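Local atomic coordinates of beta-N-acetylhexosaminidase (Bacteroides fragilis, PDB entry 4PYS), a protein that probably hydrolyses terminal beta-linked N-acetylhexosamine units from the non-reducing ends of glycans. Residues 181-186 / 235-240; 174-179 / 279-284; 141-146 / 199-204. All coordinates share one frame; numbering follows the deposited sequence.

Contact 1: residues 181-186 / 235-240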
loop_
_atom_site.group_PDB
_atom_site.type_symbol
_atom_site.label_atom_id
_atom_site.label_comp_id
_atom_site.label_asym_id
_atom_site.label_seq_id
_atom_site.Cartn_x
_atom_site.Cartn_y
_atom_site.Cartn_z
ATOM N N TYR A 181 8.339 21.797 12.787
ATOM C CA TYR A 181 9.037 22.424 11.676
ATOM C C TYR A 181 8.038 22.805 10.585
ATOM O O TYR A 181 7.903 22.097 9.578
ATOM C CB TYR A 181 10.121 21.495 11.122
ATOM C CG TYR A 181 11.154 21.049 12.141
ATOM C CD1 TYR A 181 12.021 21.961 12.728
ATOM C CD2 TYR A 181 11.272 19.708 12.494
ATOM C CE1 TYR A 181 12.976 21.553 13.649
ATOM C CE2 TYR A 181 12.220 19.288 13.411
ATOM C CZ TYR A 181 13.066 20.216 13.990
ATOM O OH TYR A 181 14.008 19.800 14.903
ATOM N N PRO A 182 7.324 23.922 10.797
ATOM C CA PRO A 182 6.234 24.377 9.925
ATOM C C PRO A 182 6.660 24.596 8.479
ATOM O O PRO A 182 5.837 24.398 7.588
ATOM C CB PRO A 182 5.812 25.707 10.556
ATOM C CG PRO A 182 6.212 25.594 11.985
ATOM C CD PRO A 182 7.492 24.807 11.966
ATOM N N PHE A 183 7.911 24.975 8.244
ATOM C CA PHE A 183 8.365 25.277 6.891
ATOM C C PHE A 183 8.403 24.047 5.983
ATOM O O PHE A 183 8.403 24.186 4.761
ATOM C CB PHE A 183 9.738 25.944 6.904
ATOM C CG PHE A 183 9.731 27.351 7.468
ATOM C CD1 PHE A 183 8.542 28.060 7.591
ATOM C CD2 PHE A 183 10.909 27.950 7.870
ATOM C CE1 PHE A 183 8.527 29.353 8.108
ATOM C CE2 PHE A 183 10.909 29.250 8.390
ATOM C CZ PHE A 183 9.715 29.947 8.509
ATOM N N LEU A 184 8.457 22.853 6.568
ATOM C CA LEU A 184 8.519 21.638 5.752
ATOM C C LEU A 184 7.327 21.587 4.801
ATOM O O LEU A 184 7.481 21.220 3.644
ATOM C CB LEU A 184 8.604 20.368 6.609
ATOM C CG LEU A 184 9.945 20.068 7.285
ATOM C CD1 LEU A 184 9.813 18.868 8.204
ATOM C CD2 LEU A 184 11.041 19.847 6.258
ATOM N N THR A 185 6.150 21.985 5.279
ATOM C CA THR A 185 4.967 22.036 4.415
ATOM C C THR A 185 4.720 23.428 3.846
ATOM O O THR A 185 4.404 23.566 2.667
ATOM C CB THR A 185 3.693 21.552 5.125
ATOM O OG1 THR A 185 3.626 22.118 6.444
ATOM C CG2 THR A 185 3.675 20.029 5.214
ATOM N N ARG A 186 4.873 24.462 4.673
ATOM C CA ARG A 186 4.572 25.815 4.226
ATOM C C ARG A 186 5.438 26.238 3.042
ATOM O O ARG A 186 5.004 27.011 2.186
ATOM C CB ARG A 186 4.694 26.815 5.385
ATOM C CG ARG A 186 3.549 26.710 6.380
ATOM C CD ARG A 186 3.875 27.366 7.718
ATOM N NE ARG A 186 4.146 28.792 7.593
ATOM C CZ ARG A 186 4.101 29.644 8.612
ATOM N NH1 ARG A 186 4.358 30.927 8.416
ATOM N NH2 ARG A 186 3.787 29.215 9.827
ATOM N N ASN A 235 14.770 23.279 1.084
ATOM C CA ASN A 235 14.222 24.603 0.795
ATOM C C ASN A 235 13.618 25.206 2.049
ATOM O O ASN A 235 13.699 26.411 2.286
ATOM C CB ASN A 235 13.153 24.513 -0.291
ATOM C CG ASN A 235 13.660 24.956 -1.630
ATOM O OD1 ASN A 235 13.422 26.087 -2.055
ATOM N ND2 ASN A 235 14.385 24.074 -2.302
ATOM N N ALA A 236 13.003 24.345 2.848
ATOM C CA ALA A 236 12.426 24.747 4.115
ATOM C C ALA A 236 13.528 25.095 5.116
ATOM O O ALA A 236 13.483 26.147 5.756
ATOM C CB ALA A 236 11.541 23.636 4.653
ATOM N N TYR A 237 14.516 24.210 5.231
ATOM C CA TYR A 237 15.577 24.330 6.231
ATOM C C TYR A 237 16.962 24.026 5.653
ATOM O O TYR A 237 17.472 22.920 5.815
ATOM C CB TYR A 237 15.277 23.392 7.408
ATOM C CG TYR A 237 14.006 23.756 8.134
ATOM C CD1 TYR A 237 13.985 24.808 9.048
ATOM C CD2 TYR A 237 12.825 23.074 7.892
ATOM C CE1 TYR A 237 12.827 25.154 9.702
ATOM C CE2 TYR A 237 11.662 23.411 8.543
ATOM C CZ TYR A 237 11.666 24.455 9.448
ATOM O OH TYR A 237 10.504 24.799 10.097
ATOM N N PRO A 238 17.580 25.017 4.988
ATOM C CA PRO A 238 18.865 24.835 4.299
ATOM C C PRO A 238 19.987 24.368 5.227
ATOM O O PRO A 238 20.961 23.780 4.756
ATOM C CB PRO A 238 19.183 26.240 3.773
ATOM C CG PRO A 238 17.881 26.954 3.742
ATOM C CD PRO A 238 17.108 26.411 4.903
ATOM N N ARG A 239 19.848 24.631 6.524
ATOM C CA ARG A 239 20.847 24.223 7.512
ATOM C C ARG A 239 20.855 22.710 7.755
ATOM O O ARG A 239 21.745 22.183 8.422
ATOM C CB ARG A 239 20.634 24.976 8.826
ATOM C CG ARG A 239 20.971 26.458 8.742
ATOM C CD ARG A 239 20.790 27.151 10.085
ATOM N NE ARG A 239 21.333 28.507 10.066
ATOM C CZ ARG A 239 22.613 28.799 10.274
ATOM N NH1 ARG A 239 23.486 27.831 10.522
ATOM N NH2 ARG A 239 23.026 30.059 10.233
ATOM N N LEU A 240 19.853 22.022 7.217
ATOM C CA LEU A 240 19.817 20.566 7.247
ATOM C C LEU A 240 20.810 19.992 6.253
ATOM O O LEU A 240 21.199 18.824 6.346
ATOM C CB LEU A 240 18.427 20.060 6.888
ATOM C CG LEU A 240 17.349 20.316 7.925
ATOM C CD1 LEU A 240 16.058 19.667 7.481
ATOM C CD2 LEU A 240 17.810 19.781 9.268
#
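Ala236, in the last turn of helix 231-236, places its methyl group against the backbone of Phe183: its CB lies 3.2 Å from Phe183 O. The same CB touches Phe183 CB at 3.7 Å, and Leu184 CD2 approaches it from the neighbouring position of helix 183-186. The chain leaves helical geometry at Tyr237, which buries more surface here than any other residue. Its first torsion, with CG anti to the carbonyl carbon (chi1 -63°), sends the ring toward residues 181-184. Tyr181 and Phe183 lie on opposite sides of the ring plane and treat it differently. Tyr181 makes a T-shaped pair, its edge toward the face of Tyr237, with planes at 72° and centroids 5.6 Å apart. Phe183 is nearly parallel but slid aside, so the rings barely overlap; its CB makes the close approach, 3.5 Å from Tyr237 CZ. Leu184 adds its branch point, with CG 4.0 Å from Tyr237 CE2. The hydroxyl at the end of the ring accepts the backbone N-H of Phe183, Phe183 N to Tyr237 OH being 3.2 Å with an N-H...O angle of 156°. Beyond Tyr237 a 3-10 turn leads to Leu240, whose backbone bonds to Cys260, a zinc ligand. Phe269 of helix 264-280 completes the aromatic cluster, stacking on Tyr181 and meeting Tyr237, while Tyr181 OH bonds to Asn272 of that helix. In this part of the family 20 catalytic domain, the short helix 183-186 after strand 173-174 and the end of helix 231-236 are thus joined through one amphipathic side chain: the hydrocarbon of Tyr237 is wedged among apolar groups, and its polar end gives a main-chain amide an acceptor.

Contact 2: residues 174-179 / 279-284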
loop_
_atom_site.group_PDB
_atom_site.type_symbol
_atom_site.label_atom_id
_atom_site.label_comp_id
_atom_site.label_asym_id
_atom_site.label_seq_id
_atom_site.Cartn_x
_atom_site.Cartn_y
_atom_site.Cartn_z
ATOM N N TRP A 174 7.299 18.010 -0.015
ATOM C CA TRP A 174 7.160 17.448 1.320
ATOM C C TRP A 174 5.716 17.697 1.718
ATOM O O TRP A 174 5.316 18.846 1.871
ATOM C CB TRP A 174 8.087 18.170 2.301
ATOM C CG TRP A 174 7.997 17.602 3.667
ATOM C CD1 TRP A 174 6.973 17.755 4.559
ATOM C CD2 TRP A 174 8.962 16.762 4.303
ATOM N NE1 TRP A 174 7.246 17.058 5.712
ATOM C CE2 TRP A 174 8.461 16.438 5.580
ATOM C CE3 TRP A 174 10.198 16.243 3.911
ATOM C CZ2 TRP A 174 9.168 15.626 6.481
ATOM C CZ3 TRP A 174 10.898 15.439 4.801
ATOM C CH2 TRP A 174 10.382 15.140 6.071
ATOM N N ARG A 175 4.929 16.641 1.885
ATOM C CA ARG A 175 3.495 16.843 2.077
ATOM C C ARG A 175 2.949 16.432 3.433
ATOM O O ARG A 175 1.730 16.449 3.629
ATOM C CB ARG A 175 2.709 16.153 0.949
ATOM C CG ARG A 175 3.236 16.552 -0.415
ATOM C CD ARG A 175 2.169 16.643 -1.490
ATOM N NE ARG A 175 2.833 16.686 -2.788
ATOM C CZ ARG A 175 3.120 17.800 -3.443
ATOM N NH1 ARG A 175 2.754 18.980 -2.949
ATOM N NH2 ARG A 175 3.755 17.736 -4.606
ATOM N N ILE A 176 3.825 16.083 4.378
ATOM C CA ILE A 176 3.343 15.681 5.697
ATOM C C ILE A 176 3.622 16.794 6.700
ATOM O O ILE A 176 4.770 17.204 6.879
ATOM C CB ILE A 176 3.906 14.295 6.143
ATOM C CG1 ILE A 176 3.385 13.928 7.530
ATOM C CG2 ILE A 176 5.422 14.268 6.094
ATOM C CD1 ILE A 176 1.903 13.639 7.542
ATOM N N GLU A 177 2.563 17.328 7.305
ATOM C CA GLU A 177 2.722 18.431 8.253
ATOM C C GLU A 177 3.440 17.978 9.519
ATOM O O GLU A 177 3.053 16.982 10.143
ATOM C CB GLU A 177 1.367 19.056 8.617
ATOM C CG GLU A 177 1.511 20.242 9.571
ATOM C CD GLU A 177 0.190 20.873 9.975
ATOM O OE1 GLU A 177 -0.736 20.143 10.382
ATOM O OE2 GLU A 177 0.089 22.114 9.904
ATOM N N ILE A 178 4.485 18.721 9.881
ATOM C CA ILE A 178 5.253 18.493 11.101
ATOM C C ILE A 178 5.188 19.799 11.879
ATOM O O ILE A 178 5.735 20.806 11.435
ATOM C CB ILE A 178 6.737 18.167 10.799
ATOM C CG1 ILE A 178 6.866 16.961 9.854
ATOM C CG2 ILE A 178 7.505 17.925 12.098
ATOM C CD1 ILE A 178 6.163 15.691 10.339
ATOM N N LYS A 179 4.501 19.789 13.021
ATOM C CA LYS A 179 4.229 21.018 13.764
ATOM C C LYS A 179 5.509 21.705 14.230
ATOM O O LYS A 179 5.588 22.937 14.267
ATOM C CB LYS A 179 3.341 20.728 14.979
ATOM C CG LYS A 179 1.953 20.184 14.651
ATOM C CD LYS A 179 1.109 21.233 13.967
ATOM C CE LYS A 179 -0.370 20.879 14.031
ATOM N NZ LYS A 179 -1.197 21.944 13.396
ATOM N N ARG A 279 3.595 9.556 16.301
ATOM C CA ARG A 279 2.390 9.955 17.024
ATOM C C ARG A 279 1.165 9.887 16.122
ATOM O O ARG A 279 0.079 9.510 16.569
ATOM C CB ARG A 279 2.522 11.378 17.558
ATOM C CG ARG A 279 3.554 11.541 18.633
ATOM C CD ARG A 279 3.527 12.965 19.166
ATOM N NE ARG A 279 4.861 13.553 19.182
ATOM C CZ ARG A 279 5.108 14.850 19.035
ATOM N NH1 ARG A 279 6.359 15.297 19.071
ATOM N NH2 ARG A 279 4.104 15.702 18.855
HETATM N N MSE A 280 1.352 10.257 14.855
HETATM C CA MSE A 280 0.255 10.358 13.900
HETATM C C MSE A 280 -0.098 9.017 13.284
HETATM O O MSE A 280 -1.275 8.734 13.050
HETATM C CB MSE A 280 0.609 11.324 12.761
HETATM C CG MSE A 280 0.664 12.777 13.156
HETATM SE SE MSE A 280 0.777 13.788 11.503
HETATM C CE MSE A 280 2.694 13.550 11.153
ATOM N N PHE A 281 0.921 8.206 13.004
ATOM C CA PHE A 281 0.727 6.945 12.297
ATOM C C PHE A 281 0.998 5.782 13.243
ATOM O O PHE A 281 2.152 5.490 13.549
ATOM C CB PHE A 281 1.678 6.851 11.096
ATOM C CG PHE A 281 1.402 7.861 10.004
ATOM C CD1 PHE A 281 1.983 9.122 10.038
ATOM C CD2 PHE A 281 0.584 7.535 8.935
ATOM C CE1 PHE A 281 1.737 10.055 9.031
ATOM C CE2 PHE A 281 0.334 8.450 7.919
ATOM C CZ PHE A 281 0.907 9.720 7.969
ATOM N N PRO A 282 -0.064 5.105 13.706
ATOM C CA PRO A 282 0.137 3.995 14.648
ATOM C C PRO A 282 0.756 2.746 14.016
ATOM O O PRO A 282 1.073 1.798 14.748
ATOM C CB PRO A 282 -1.286 3.698 15.142
ATOM C CG PRO A 282 -2.180 4.157 14.013
ATOM C CD PRO A 282 -1.494 5.385 13.469
ATOM N N SER A 283 0.917 2.747 12.694
ATOM C CA SER A 283 1.530 1.631 11.953
ATOM C C SER A 283 2.793 1.075 12.616
ATOM O O SER A 283 3.695 1.821 12.971
ATOM C CB SER A 283 1.874 2.079 10.535
ATOM O OG SER A 283 2.587 1.070 9.838
ATOM N N ALA A 284 2.847 -0.244 12.769
ATOM C CA ALA A 284 4.029 -0.911 13.297
ATOM C C ALA A 284 5.240 -0.719 12.379
ATOM O O ALA A 284 6.395 -0.868 12.817
ATOM C CB ALA A 284 3.743 -2.388 13.493
#
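Ile176 and Met280, a selenomethionine in this crystal, reach toward each other tip to tip, and their meeting is the apolar heart of the contact. Met280 CE stands 3.7 Å from Ile176 CD1. The isoleucine extends this far because CG1 is anti to the backbone N (chi1 179°), while the bend of the selenomethionine at its last torsion (chi3 -80°) points the terminal methyl at residues 176-178. There CE also comes to 3.6 Å from Glu177 O, a van der Waals approach to a carbonyl, and to 4.2 Å from Ile178 CD1, whose side chain crosses it at about a right angle. Phe281 meets the same isoleucine methyl differently: Ile176 CD1 sits at the ring edge, close to the ring plane, 3.9 Å from Phe281 CE1.

In the (beta/alpha)8 barrel expected of a family 20 catalytic domain, this is where the loop after strand 173-174 packs against the end of helix 264-280. Val206 of helix 203-214 touches both Ile176 and Phe281, and Phe281 also lies on the barrel strands through Leu168 and Val220.

Polar bonds hold residues 174-179 themselves. Trp174 NE1 donates to Ile176 O over 2.7 Å, a bond bent to 136° at the hydrogen yet lying in the carbonyl plane on a lone pair, so the indole N-H links Trp174 to the carbonyl two residues on, across Arg175. Glu177 OE1 and Lys179 NZ form a long salt bridge of 3.5 Å. The same OE1 accepts the backbone N-H of Gln203 in the first turn of helix 203-214, where the helix end would be expected to stabilise a carboxylate's negative charge.

Contact 3: residues 141-146 / 199-204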
loop_
_atom_site.group_PDB
_atom_site.type_symbol
_atom_site.label_atom_id
_atom_site.label_comp_id
_atom_site.label_asym_id
_atom_site.label_seq_id
_atom_site.Cartn_x
_atom_site.Cartn_y
_atom_site.Cartn_z
ATOM N N ARG A 141 5.555 13.599 -5.495
ATOM C CA ARG A 141 5.695 14.329 -6.763
ATOM C C ARG A 141 4.417 15.048 -7.170
ATOM O O ARG A 141 4.452 16.062 -7.886
ATOM C CB ARG A 141 6.072 13.359 -7.881
ATOM C CG ARG A 141 7.423 12.712 -7.687
ATOM C CD ARG A 141 7.849 11.919 -8.909
ATOM N NE ARG A 141 9.246 11.509 -8.804
ATOM C CZ ARG A 141 9.671 10.505 -8.045
ATOM N NH1 ARG A 141 10.963 10.203 -8.005
ATOM N NH2 ARG A 141 8.805 9.807 -7.317
ATOM N N GLN A 142 3.293 14.495 -6.736
ATOM C CA GLN A 142 1.981 15.040 -7.055
ATOM C C GLN A 142 1.163 15.095 -5.774
ATOM O O GLN A 142 1.311 14.247 -4.903
ATOM C CB GLN A 142 1.267 14.138 -8.069
ATOM C CG GLN A 142 1.868 14.173 -9.478
ATOM C CD GLN A 142 1.714 15.519 -10.149
ATOM O OE1 GLN A 142 0.704 16.204 -9.962
ATOM N NE2 GLN A 142 2.715 15.917 -10.934
ATOM N N TYR A 143 0.311 16.105 -5.651
ATOM C CA TYR A 143 -0.645 16.162 -4.549
ATOM C C TYR A 143 -1.986 15.613 -5.021
ATOM O O TYR A 143 -2.482 16.018 -6.073
ATOM C CB TYR A 143 -0.800 17.622 -4.065
ATOM C CG TYR A 143 -1.964 17.826 -3.117
ATOM C CD1 TYR A 143 -1.854 17.510 -1.760
ATOM C CD2 TYR A 143 -3.177 18.320 -3.581
ATOM C CE1 TYR A 143 -2.931 17.688 -0.895
ATOM C CE2 TYR A 143 -4.249 18.499 -2.734
ATOM C CZ TYR A 143 -4.124 18.182 -1.394
ATOM O OH TYR A 143 -5.208 18.363 -0.559
ATOM N N GLN A 144 -2.550 14.668 -4.268
ATOM C CA GLN A 144 -3.916 14.221 -4.517
ATOM C C GLN A 144 -4.804 14.689 -3.379
ATOM O O GLN A 144 -4.401 14.626 -2.206
ATOM C CB GLN A 144 -3.981 12.695 -4.621
ATOM C CG GLN A 144 -3.096 12.112 -5.718
ATOM C CD GLN A 144 -1.709 11.808 -5.227
ATOM O OE1 GLN A 144 -1.469 11.756 -4.020
ATOM N NE2 GLN A 144 -0.786 11.581 -6.155
ATOM N N LYS A 145 -6.017 15.133 -3.697
ATOM C CA LYS A 145 -6.913 15.580 -2.631
ATOM C C LYS A 145 -7.284 14.454 -1.680
ATOM O O LYS A 145 -7.146 13.273 -2.009
ATOM C CB LYS A 145 -8.152 16.309 -3.158
ATOM C CG LYS A 145 -8.782 15.763 -4.404
ATOM C CD LYS A 145 -9.624 16.870 -5.036
ATOM C CE LYS A 145 -10.149 16.478 -6.403
ATOM N NZ LYS A 145 -11.357 15.613 -6.318
ATOM N N VAL A 146 -7.727 14.825 -0.485
ATOM C CA VAL A 146 -8.031 13.831 0.543
ATOM C C VAL A 146 -9.038 12.792 0.054
ATOM O O VAL A 146 -8.875 11.600 0.324
ATOM C CB VAL A 146 -8.537 14.511 1.834
ATOM C CG1 VAL A 146 -9.098 13.491 2.797
ATOM C CG2 VAL A 146 -7.409 15.286 2.486
ATOM N N GLY A 199 0.377 21.542 -2.330
ATOM C CA GLY A 199 -0.530 21.183 -1.254
ATOM C C GLY A 199 0.043 20.151 -0.310
ATOM O O GLY A 199 0.991 19.448 -0.662
ATOM N N PHE A 200 -0.539 20.042 0.881
ATOM C CA PHE A 200 -0.052 19.074 1.863
ATOM C C PHE A 200 -1.186 18.522 2.702
ATOM O O PHE A 200 -2.318 19.016 2.643
ATOM C CB PHE A 200 1.004 19.711 2.770
ATOM C CG PHE A 200 0.483 20.853 3.599
ATOM C CD1 PHE A 200 0.405 22.128 3.064
ATOM C CD2 PHE A 200 0.067 20.648 4.912
ATOM C CE1 PHE A 200 -0.072 23.199 3.823
ATOM C CE2 PHE A 200 -0.412 21.712 5.680
ATOM C CZ PHE A 200 -0.482 22.986 5.130
ATOM N N TYR A 201 -0.869 17.501 3.490
ATOM C CA TYR A 201 -1.824 16.883 4.393
ATOM C C TYR A 201 -1.541 17.373 5.811
ATOM O O TYR A 201 -0.453 17.154 6.352
ATOM C CB TYR A 201 -1.722 15.368 4.272
ATOM C CG TYR A 201 -1.833 14.970 2.817
ATOM C CD1 TYR A 201 -3.062 15.013 2.163
ATOM C CD2 TYR A 201 -0.704 14.634 2.076
ATOM C CE1 TYR A 201 -3.170 14.682 0.812
ATOM C CE2 TYR A 201 -0.797 14.310 0.719
ATOM C CZ TYR A 201 -2.036 14.339 0.094
ATOM O OH TYR A 201 -2.151 14.030 -1.254
ATOM N N SER A 202 -2.505 18.081 6.388
ATOM C CA SER A 202 -2.354 18.604 7.744
ATOM C C SER A 202 -2.475 17.441 8.714
ATOM O O SER A 202 -2.919 16.357 8.332
ATOM C CB SER A 202 -3.449 19.617 8.048
ATOM O OG SER A 202 -4.706 18.970 8.063
ATOM N N GLN A 203 -2.095 17.649 9.971
ATOM C CA GLN A 203 -2.188 16.560 10.933
ATOM C C GLN A 203 -3.647 16.140 11.141
ATOM O O GLN A 203 -3.928 14.959 11.352
ATOM C CB GLN A 203 -1.470 16.931 12.241
ATOM C CG GLN A 203 0.001 17.239 11.972
ATOM C CD GLN A 203 0.906 17.060 13.179
ATOM O OE1 GLN A 203 0.452 17.059 14.327
ATOM N NE2 GLN A 203 2.207 16.912 12.921
ATOM N N GLU A 204 -4.563 17.104 11.038
ATOM C CA GLU A 204 -6.001 16.828 11.132
ATOM C C GLU A 204 -6.485 15.931 9.996
ATOM O O GLU A 204 -7.224 14.973 10.221
ATOM C CB GLU A 204 -6.797 18.135 11.124
ATOM C CG GLU A 204 -7.178 18.620 12.508
ATOM C CD GLU A 204 -7.921 17.562 13.293
ATOM O OE1 GLU A 204 -8.976 17.093 12.815
ATOM O OE2 GLU A 204 -7.440 17.190 14.384
HETATM O O HOH W 1 -4.793 18.313 1.859
#
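Tyr201 OH donates to Gln144 O in a very short hydrogen bond of 2.5 Å. The phenol oxygen comes in the carbonyl plane, on a lone pair, with a C=O...O angle of 131°, and the accepting oxygen lies at the edge of the Tyr201 ring. The bond joins two connections of the (beta/alpha)8 barrel expected of family 20: the loop between strand 132-138 and helix 146-158, and the long excursion, with its own short strand and helix, between strand 163-170 and helix 203-214. Gln144 is itself held, its OE1 bonded to Ser139 and its NE2 to the backbone of Asp138, so the loop that offers the carbonyl is braced from the strand end.

Around this bond two tyrosines lie almost parallel but displaced, planes 27° apart, so that the rings barely overlap; Tyr143 CE1 is 3.5 Å from Tyr201 CE1. The ring of Tyr143 extends toward the other segment because its CG is anti to the backbone N (chi1 169°). Gly199 then passes over one face of that ring, its CA 4.2 Å from the Tyr143 centroid in a CH-pi contact. Lacking a side chain, the glycine lets its main chain lie directly on the aromatic surface, with Gly199 C 3.6 Å from Tyr143 CD1. Val146 contributes a looser touch at the edge of Tyr201, and Trp166 of strand 163-170 meets the Tyr201 ring with planes at a steep angle. At the far end of the Tyr143 ring a water near the ring plane bridges the segments, with a hydrogen bond to Tyr143 OH (2.5 Å) and one given to Phe200 O (2.7 Å).

From the N terminus, residues 141-146 come first and meet 199-204, closing the loop of contact 3 around strand 163-170. Inside that span start the two others: 174-179, which waits for 279-284 to complete contact 2, and 181-186, which pairs sooner with 235-240 in contact 1. Contact 1 is therefore nested within contact 2, while contact 3 crosses both. The crossings are physical as well: Arg175 O lies 2.8 Å from Tyr201 N, a probable hydrogen bond, and Thr185 packs on Phe200. Together the three tie the long excursion after strand 163-170 to the preceding barrel loop, to the zinc-bearing region that follows strand 219-223, and to the end of helix 264-280.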